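Local coordinates for protein U4/U6 snRNA-associated-splicing factor PRP24 (Saccharomyces cerevisiae, PDB 4N0T) that binds U6 snRNA, anneals it to U4 snRNA and acts as a recycling factor of the spliceosome, at residues I180-L185 and R248-S253; D310-L315 and I326-K331. One frame throughout, in Å; residues are numbered along the deposited sequence.

In the fold
Both contacts lie in RRM-type sheets with strand order 2-3-1-5-4, but in different domains. Contact 1 comes first along the chain and joins strand 179-185 to strand 248-254, the central strand and its neighbour in the third RRM. Contact 2 follows in the occluded RRM and joins strand 311-317, at the outer edge of its sheet, to strand 322-327. Their centres are about 35 Å apart and their nearest atoms about 18 Å apart, so they do not touch. Helix 258-270 follows contact 1 in the chain and packs on Leu315 and Ile326 of contact 2. Contact 1 thus belongs to an RNA-binding sheet, while contact 2, about 10 Å from the RNA at the nearest atoms, is structural packing within the occluded RRM.

Contact 1. Residues I180-L185 and R248-S253; sequences IMIRNL and REISVS. With nucleotides of chain B.
Arg183 and Ser251 sit side by side as an antiparallel hydrogen-bonded pair, and both meet the base of A62 of chain B. The guanidinium lies face-on to the adenine, with C5 of A62 3.3 Å above the Arg183 plane. A bend at chi3 (-73°) lays the Arg183 group under the base. Ser251 OG is 2.8 Å from N3 of A62. Met181, extended, brings SD to 3.5 Å from C5 of A13 of chain B. Asn184 OD1 takes a weak bond from N6 of A11 of chain B, while its ND2 donates to a cytosine base.

Water 1 steadies the arginine. It accepts from Arg183 NE at 2.8 Å, donates to Met181 O and bonds with Ser253 OG. Replacing Arg183 by an alanine would probably leave that face of A62 without the flat guanidinium stacked on it and take from water 1 the N-H of NE.

Behind these groups, Arg183 N to Ser251 O (2.8 Å) and Met181 N to Ser253 O (2.7 Å) hold the strands in register. On the other face Ile180 CD1 meets Val252 CG1 at 3.9 Å. The RRM sheet thus has an apolar back on helix 192-199 and a mixed polar and apolar RNA-binding front, where a flat cation stacks on a base.

Contact 2. Residues D310-L315 and I326-K331; sequences DIRKIL and IFRDSK
Ile326 O receives two backbone N-H groups from the opposing strand, those of Arg312 and Lys313. The bond from Arg312 N is 2.8 Å, and the one from Lys313 N is weak at 3.3 Å. Ile326 N returns a nearly straight bond to Lys313 O, also 2.8 Å. Further along, water 4 bridges the two segments, donating to Asp310 O and accepting from Arg328 N.

Side chains pack beside these bonds. Ile326 CG2 lies anti to its own backbone N, which sets it 4.0 Å from Arg312 CG. Leu315 CD1 meets Ile326 CD1, and helix 258-270 packs on both through Leu269. Ile311 CG1 touches CE1 of the Phe327 ring. A carbonyl meets the edge of the same ring: Asp310 O lies 3.5 Å from Phe327 CD1.

Two like charges come near each other. Arg312 NE and Arg328 NH2 are 4.5 Å apart, their guanidinium planes turned 55° from one another. The Arg328 group lies over Arg312 CA, and its NH1 bonds to Lys309 O, which helps fix it.

Arg312 and Lys313 together facing Ile326 make a classic beta bulge, set in the beta hairpin of strands 311-317 and 322-327 in the occluded RRM.

Contact 1. Residues I180-L185 and R248-S253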
loop_
_atom_site.group_PDB
_atom_site.type_symbol
_atom_site.label_atom_id
_atom_site.label_comp_id
_atom_site.label_asym_id
_atom_site.label_seq_id
_atom_site.Cartn_x
_atom_site.Cartn_y
_atom_site.Cartn_z
ATOM N N ILE A 180 1.150 24.270 -7.076
ATOM C CA ILE A 180 0.708 25.222 -6.068
ATOM C C ILE A 180 -0.810 25.159 -5.932
ATOM O O ILE A 180 -1.528 24.751 -6.873
ATOM C CB ILE A 180 1.146 26.677 -6.378
ATOM C CG1 ILE A 180 0.623 27.125 -7.742
ATOM C CG2 ILE A 180 2.677 26.788 -6.316
ATOM C CD1 ILE A 180 0.721 28.662 -7.962
ATOM N N MET A 181 -1.291 25.528 -4.749
ATOM C CA MET A 181 -2.713 25.727 -4.533
ATOM C C MET A 181 -2.940 27.209 -4.279
ATOM O O MET A 181 -2.248 27.835 -3.465
ATOM C CB MET A 181 -3.206 24.925 -3.328
ATOM C CG MET A 181 -4.725 24.994 -3.139
ATOM S SD MET A 181 -5.269 24.040 -1.690
ATOM C CE MET A 181 -7.021 24.036 -1.970
ATOM N N ILE A 182 -3.911 27.757 -4.993
ATOM C CA ILE A 182 -4.294 29.158 -4.838
ATOM C C ILE A 182 -5.647 29.150 -4.135
ATOM O O ILE A 182 -6.588 28.493 -4.599
ATOM C CB ILE A 182 -4.414 29.821 -6.216
ATOM C CG1 ILE A 182 -3.090 29.668 -6.982
ATOM C CG2 ILE A 182 -4.808 31.296 -6.081
ATOM C CD1 ILE A 182 -3.225 29.784 -8.496
ATOM N N ARG A 183 -5.751 29.856 -3.012
ATOM C CA ARG A 183 -6.979 29.851 -2.221
ATOM C C ARG A 183 -7.528 31.260 -2.086
ATOM O O ARG A 183 -6.792 32.232 -2.214
ATOM C CB ARG A 183 -6.735 29.244 -0.826
ATOM C CG ARG A 183 -6.487 27.737 -0.891
ATOM C CD ARG A 183 -6.136 27.127 0.472
ATOM N NE ARG A 183 -4.786 27.477 0.918
ATOM C CZ ARG A 183 -4.157 26.840 1.908
ATOM N NH1 ARG A 183 -4.773 25.853 2.551
ATOM N NH2 ARG A 183 -2.928 27.201 2.268
ATOM N N ASN A 184 -8.830 31.317 -1.830
ATOM C CA ASN A 184 -9.564 32.553 -1.585
ATOM C C ASN A 184 -9.688 33.435 -2.803
ATOM O O ASN A 184 -9.792 34.651 -2.684
ATOM C CB ASN A 184 -8.969 33.322 -0.405
ATOM C CG ASN A 184 -9.187 32.613 0.908
ATOM O OD1 ASN A 184 -10.068 31.732 1.023
ATOM N ND2 ASN A 184 -8.376 32.968 1.912
ATOM N N LEU A 185 -9.699 32.825 -3.981
ATOM C CA LEU A 185 -10.067 33.572 -5.178
ATOM C C LEU A 185 -11.552 33.909 -5.096
ATOM O O LEU A 185 -12.324 33.168 -4.493
ATOM C CB LEU A 185 -9.816 32.705 -6.409
ATOM C CG LEU A 185 -8.356 32.431 -6.779
ATOM C CD1 LEU A 185 -8.277 31.202 -7.709
ATOM C CD2 LEU A 185 -7.738 33.647 -7.462
ATOM N N ARG A 248 -8.893 41.190 -4.178
ATOM C CA ARG A 248 -8.932 40.017 -3.325
ATOM C C ARG A 248 -7.512 39.607 -2.930
ATOM O O ARG A 248 -6.635 39.470 -3.790
ATOM C CB ARG A 248 -9.663 38.899 -4.076
ATOM C CG ARG A 248 -9.846 37.623 -3.307
ATOM C CD ARG A 248 -10.721 37.803 -2.076
ATOM N NE ARG A 248 -12.162 37.904 -2.337
ATOM C CZ ARG A 248 -13.002 36.865 -2.359
ATOM N NH1 ARG A 248 -12.553 35.621 -2.192
ATOM N NH2 ARG A 248 -14.296 37.062 -2.567
ATOM N N GLU A 249 -7.263 39.448 -1.633
ATOM C CA GLU A 249 -5.972 38.945 -1.197
ATOM C C GLU A 249 -6.009 37.433 -1.290
ATOM O O GLU A 249 -6.841 36.781 -0.647
ATOM C CB GLU A 249 -5.676 39.345 0.243
ATOM C CG GLU A 249 -4.383 38.777 0.772
ATOM C CD GLU A 249 -4.116 39.151 2.218
ATOM O OE1 GLU A 249 -4.393 40.308 2.602
ATOM O OE2 GLU A 249 -3.611 38.292 2.964
ATOM N N ILE A 250 -5.114 36.882 -2.101
ATOM C CA ILE A 250 -5.061 35.434 -2.318
ATOM C C ILE A 250 -4.002 34.745 -1.468
ATOM O O ILE A 250 -3.040 35.369 -1.013
ATOM C CB ILE A 250 -4.816 35.124 -3.816
ATOM C CG1 ILE A 250 -3.470 35.705 -4.288
ATOM C CG2 ILE A 250 -5.978 35.671 -4.665
ATOM C CD1 ILE A 250 -3.041 35.225 -5.676
ATOM N N SER A 251 -4.183 33.439 -1.253
ATOM C CA SER A 251 -3.176 32.624 -0.591
ATOM C C SER A 251 -2.580 31.707 -1.638
ATOM O O SER A 251 -3.296 31.215 -2.514
ATOM C CB SER A 251 -3.792 31.765 0.528
ATOM O OG SER A 251 -4.205 32.579 1.611
ATOM N N VAL A 252 -1.272 31.501 -1.560
ATOM C CA VAL A 252 -0.571 30.613 -2.472
ATOM C C VAL A 252 0.385 29.754 -1.667
ATOM O O VAL A 252 1.175 30.262 -0.864
ATOM C CB VAL A 252 0.236 31.402 -3.541
ATOM C CG1 VAL A 252 0.861 30.442 -4.543
ATOM C CG2 VAL A 252 -0.661 32.416 -4.254
ATOM N N SER A 253 0.317 28.449 -1.884
ATOM C CA SER A 253 1.117 27.517 -1.106
ATOM C C SER A 253 1.403 26.318 -1.967
ATOM O O SER A 253 0.699 26.089 -2.955
ATOM C CB SER A 253 0.335 27.085 0.131
ATOM O OG SER A 253 -0.858 26.411 -0.242
ATOM P P A B 62 1.290 27.135 7.125
ATOM O OP1 A B 62 0.118 26.584 6.390
ATOM O OP2 A B 62 2.669 26.782 6.694
ATOM O "O5'" A B 62 1.193 28.723 7.108
ATOM C "C5'" A B 62 -0.015 29.386 7.456
ATOM C "C4'" A B 62 -0.418 30.370 6.388
ATOM O "O4'" A B 62 -0.919 29.653 5.231
ATOM C "C3'" A B 62 -1.540 31.331 6.759
ATOM O "O3'" A B 62 -1.059 32.463 7.461
ATOM C "C2'" A B 62 -2.146 31.675 5.405
ATOM O "O2'" A B 62 -1.332 32.634 4.740
ATOM C "C1'" A B 62 -2.019 30.338 4.674
ATOM N N9 A B 62 -3.197 29.470 4.859
ATOM C C8 A B 62 -3.244 28.345 5.649
ATOM N N7 A B 62 -4.400 27.731 5.633
ATOM C C5 A B 62 -5.173 28.501 4.772
ATOM C C6 A B 62 -6.504 28.373 4.336
ATOM N N6 A B 62 -7.327 27.390 4.719
ATOM N N1 A B 62 -6.964 29.309 3.469
ATOM C C2 A B 62 -6.140 30.283 3.088
ATOM N N3 A B 62 -4.870 30.509 3.428
ATOM C C4 A B 62 -4.440 29.565 4.280
ATOM P P A B 13 -13.531 19.739 -3.332
ATOM O OP1 A B 13 -14.063 18.744 -4.315
ATOM O OP2 A B 13 -13.366 19.426 -1.890
ATOM O "O5'" A B 13 -12.141 20.224 -3.927
ATOM C "C5'" A B 13 -11.084 20.619 -3.069
ATOM C "C4'" A B 13 -9.866 19.778 -3.338
ATOM O "O4'" A B 13 -8.699 20.416 -2.753
ATOM C "C3'" A B 13 -9.904 18.363 -2.757
ATOM O "O3'" A B 13 -9.157 17.511 -3.629
ATOM C "C2'" A B 13 -9.119 18.531 -1.463
ATOM O "O2'" A B 13 -8.584 17.335 -0.940
ATOM C "C1'" A B 13 -8.028 19.478 -1.936
ATOM N N9 A B 13 -7.294 20.211 -0.910
ATOM C C8 A B 13 -7.751 21.008 0.107
ATOM N N7 A B 13 -6.783 21.562 0.793
ATOM C C5 A B 13 -5.622 21.114 0.176
ATOM C C6 A B 13 -4.265 21.342 0.429
ATOM N N6 A B 13 -3.821 22.123 1.421
ATOM N N1 A B 13 -3.369 20.750 -0.390
ATOM C C2 A B 13 -3.807 19.979 -1.382
ATOM N N3 A B 13 -5.058 19.681 -1.717
ATOM C C4 A B 13 -5.925 20.289 -0.885
ATOM P P A B 11 -17.736 29.525 0.745
ATOM O OP1 A B 11 -16.418 30.157 0.474
ATOM O OP2 A B 11 -18.829 29.719 -0.235
ATOM O "O5'" A B 11 -17.543 27.973 1.031
ATOM C "C5'" A B 11 -17.369 27.034 -0.024
ATOM C "C4'" A B 11 -16.514 25.870 0.420
ATOM O "O4'" A B 11 -15.136 26.316 0.509
ATOM C "C3'" A B 11 -16.855 25.282 1.790
ATOM O "O3'" A B 11 -16.531 23.893 1.792
ATOM C "C2'" A B 11 -15.873 25.991 2.712
ATOM O "O2'" A B 11 -15.580 25.270 3.889
ATOM C "C1'" A B 11 -14.646 26.094 1.814
ATOM N N9 A B 11 -13.707 27.181 2.102
ATOM C C8 A B 11 -13.839 28.507 1.779
ATOM N N7 A B 11 -12.788 29.220 2.103
ATOM C C5 A B 11 -11.897 28.307 2.639
ATOM C C6 A B 11 -10.598 28.443 3.159
ATOM N N6 A B 11 -9.938 29.603 3.210
ATOM N N1 A B 11 -9.981 27.331 3.618
ATOM C C2 A B 11 -10.645 26.167 3.556
ATOM N N3 A B 11 -11.867 25.908 3.081
ATOM C C4 A B 11 -12.446 27.042 2.633
HETATM O O HOH W 1 -2.843 28.492 -0.767
HETATM O O HOH W 2 -0.796 29.736 1.670
HETATM O O HOH W 3 -6.202 34.759 1.372
#

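Contact 2. Residues D310-L315 and I326-K331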
loop_
_atom_site.group_PDB
_atom_site.type_symbol
_atom_site.label_atom_id
_atom_site.label_comp_id
_atom_site.label_asym_id
_atom_site.label_seq_id
_atom_site.Cartn_x
_atom_site.Cartn_y
_atom_site.Cartn_z
ATOM N N ASP A 310 -24.413 0.866 5.749
ATOM C CA ASP A 310 -24.430 1.062 7.196
ATOM C C ASP A 310 -23.067 1.583 7.632
ATOM O O ASP A 310 -22.897 2.089 8.744
ATOM C CB ASP A 310 -24.726 -0.257 7.916
ATOM C CG ASP A 310 -26.158 -0.728 7.715
ATOM O OD1 ASP A 310 -27.085 0.095 7.879
ATOM O OD2 ASP A 310 -26.351 -1.921 7.391
ATOM N N ILE A 311 -22.091 1.448 6.742
ATOM C CA ILE A 311 -20.736 1.886 7.028
ATOM C C ILE A 311 -20.469 3.227 6.349
ATOM O O ILE A 311 -20.507 3.324 5.122
ATOM C CB ILE A 311 -19.714 0.858 6.512
ATOM C CG1 ILE A 311 -19.952 -0.505 7.168
ATOM C CG2 ILE A 311 -18.293 1.336 6.784
ATOM C CD1 ILE A 311 -19.480 -1.677 6.324
ATOM N N ARG A 312 -20.205 4.256 7.148
ATOM C CA ARG A 312 -19.915 5.588 6.619
ATOM C C ARG A 312 -18.473 5.690 6.116
ATOM O O ARG A 312 -18.218 6.150 4.992
ATOM C CB ARG A 312 -20.173 6.637 7.699
ATOM C CG ARG A 312 -19.301 7.865 7.577
ATOM C CD ARG A 312 -19.973 8.967 6.797
ATOM N NE ARG A 312 -20.604 9.919 7.702
ATOM C CZ ARG A 312 -19.930 10.708 8.536
ATOM N NH1 ARG A 312 -18.604 10.654 8.584
ATOM N NH2 ARG A 312 -20.584 11.549 9.327
ATOM N N LYS A 313 -17.527 5.253 6.947
ATOM C CA LYS A 313 -16.112 5.404 6.627
ATOM C C LYS A 313 -15.255 4.433 7.442
ATOM O O LYS A 313 -15.591 4.124 8.585
ATOM C CB LYS A 313 -15.676 6.850 6.901
ATOM C CG LYS A 313 -14.266 7.172 6.461
ATOM C CD LYS A 313 -14.163 8.608 5.968
ATOM C CE LYS A 313 -13.011 8.756 4.969
ATOM N NZ LYS A 313 -13.039 7.687 3.922
ATOM N N ILE A 314 -14.154 3.964 6.850
ATOM C CA ILE A 314 -13.157 3.177 7.587
ATOM C C ILE A 314 -11.792 3.861 7.464
ATOM O O ILE A 314 -11.324 4.128 6.350
ATOM C CB ILE A 314 -13.056 1.730 7.062
ATOM C CG1 ILE A 314 -14.412 1.017 7.194
ATOM C CG2 ILE A 314 -11.977 0.951 7.834
ATOM C CD1 ILE A 314 -14.412 -0.420 6.657
ATOM N N LEU A 315 -11.163 4.129 8.605
ATOM C CA LEU A 315 -9.894 4.850 8.665
ATOM C C LEU A 315 -8.868 4.011 9.413
ATOM O O LEU A 315 -9.169 3.427 10.460
ATOM C CB LEU A 315 -10.083 6.176 9.409
ATOM C CG LEU A 315 -11.195 7.069 8.865
ATOM C CD1 LEU A 315 -11.431 8.258 9.768
ATOM C CD2 LEU A 315 -10.809 7.545 7.492
ATOM N N ILE A 326 -16.651 4.087 11.224
ATOM C CA ILE A 326 -17.687 5.058 11.556
ATOM C C ILE A 326 -18.986 4.559 10.955
ATOM O O ILE A 326 -19.059 4.280 9.749
ATOM C CB ILE A 326 -17.355 6.436 10.999
ATOM C CG1 ILE A 326 -15.976 6.884 11.488
ATOM C CG2 ILE A 326 -18.422 7.444 11.405
ATOM C CD1 ILE A 326 -15.598 8.282 10.995
ATOM N N PHE A 327 -19.995 4.388 11.807
ATOM C CA PHE A 327 -21.291 3.903 11.351
ATOM C C PHE A 327 -22.260 5.076 11.241
ATOM O O PHE A 327 -21.866 6.221 11.442
ATOM C CB PHE A 327 -21.834 2.852 12.314
ATOM C CG PHE A 327 -21.005 1.594 12.364
ATOM C CD1 PHE A 327 -21.087 0.658 11.343
ATOM C CD2 PHE A 327 -20.144 1.352 13.428
ATOM C CE1 PHE A 327 -20.327 -0.516 11.386
ATOM C CE2 PHE A 327 -19.369 0.191 13.474
ATOM C CZ PHE A 327 -19.468 -0.743 12.447
ATOM N N ARG A 328 -23.525 4.792 10.944
ATOM C CA ARG A 328 -24.479 5.873 10.668
ATOM C C ARG A 328 -25.264 6.343 11.889
ATOM O O ARG A 328 -25.725 7.485 11.923
ATOM C CB ARG A 328 -25.406 5.495 9.514
ATOM C CG ARG A 328 -24.637 4.934 8.324
ATOM C CD ARG A 328 -25.083 5.536 7.011
ATOM N NE ARG A 328 -24.125 6.490 6.457
ATOM C CZ ARG A 328 -23.707 6.479 5.193
ATOM N NH1 ARG A 328 -24.159 5.560 4.349
ATOM N NH2 ARG A 328 -22.837 7.384 4.773
ATOM N N ASP A 329 -25.413 5.476 12.889
ATOM C CA ASP A 329 -25.950 5.907 14.183
ATOM C C ASP A 329 -25.322 5.172 15.369
ATOM O O ASP A 329 -24.664 4.142 15.197
ATOM C CB ASP A 329 -27.479 5.797 14.221
ATOM C CG ASP A 329 -27.967 4.372 14.074
ATOM O OD1 ASP A 329 -27.891 3.610 15.062
ATOM O OD2 ASP A 329 -28.431 4.016 12.972
ATOM N N SER A 330 -25.533 5.712 16.567
ATOM C CA SER A 330 -24.949 5.178 17.798
ATOM C C SER A 330 -25.511 3.815 18.189
ATOM O O SER A 330 -24.837 3.024 18.854
ATOM C CB SER A 330 -25.165 6.156 18.952
ATOM O OG SER A 330 -26.523 6.555 19.030
ATOM N N LYS A 331 -26.750 3.551 17.790
ATOM C CA LYS A 331 -27.385 2.282 18.116
ATOM C C LYS A 331 -26.769 1.159 17.291
ATOM O O LYS A 331 -26.476 0.090 17.820
ATOM C CB LYS A 331 -28.894 2.359 17.890
ATOM C CG LYS A 331 -29.536 3.584 18.524
ATOM C CD LYS A 331 -29.935 4.610 17.473
ATOM C CE LYS A 331 -31.340 4.342 16.952
ATOM N NZ LYS A 331 -31.680 5.242 15.813
HETATM O O HOH W 4 -24.952 2.347 10.430
#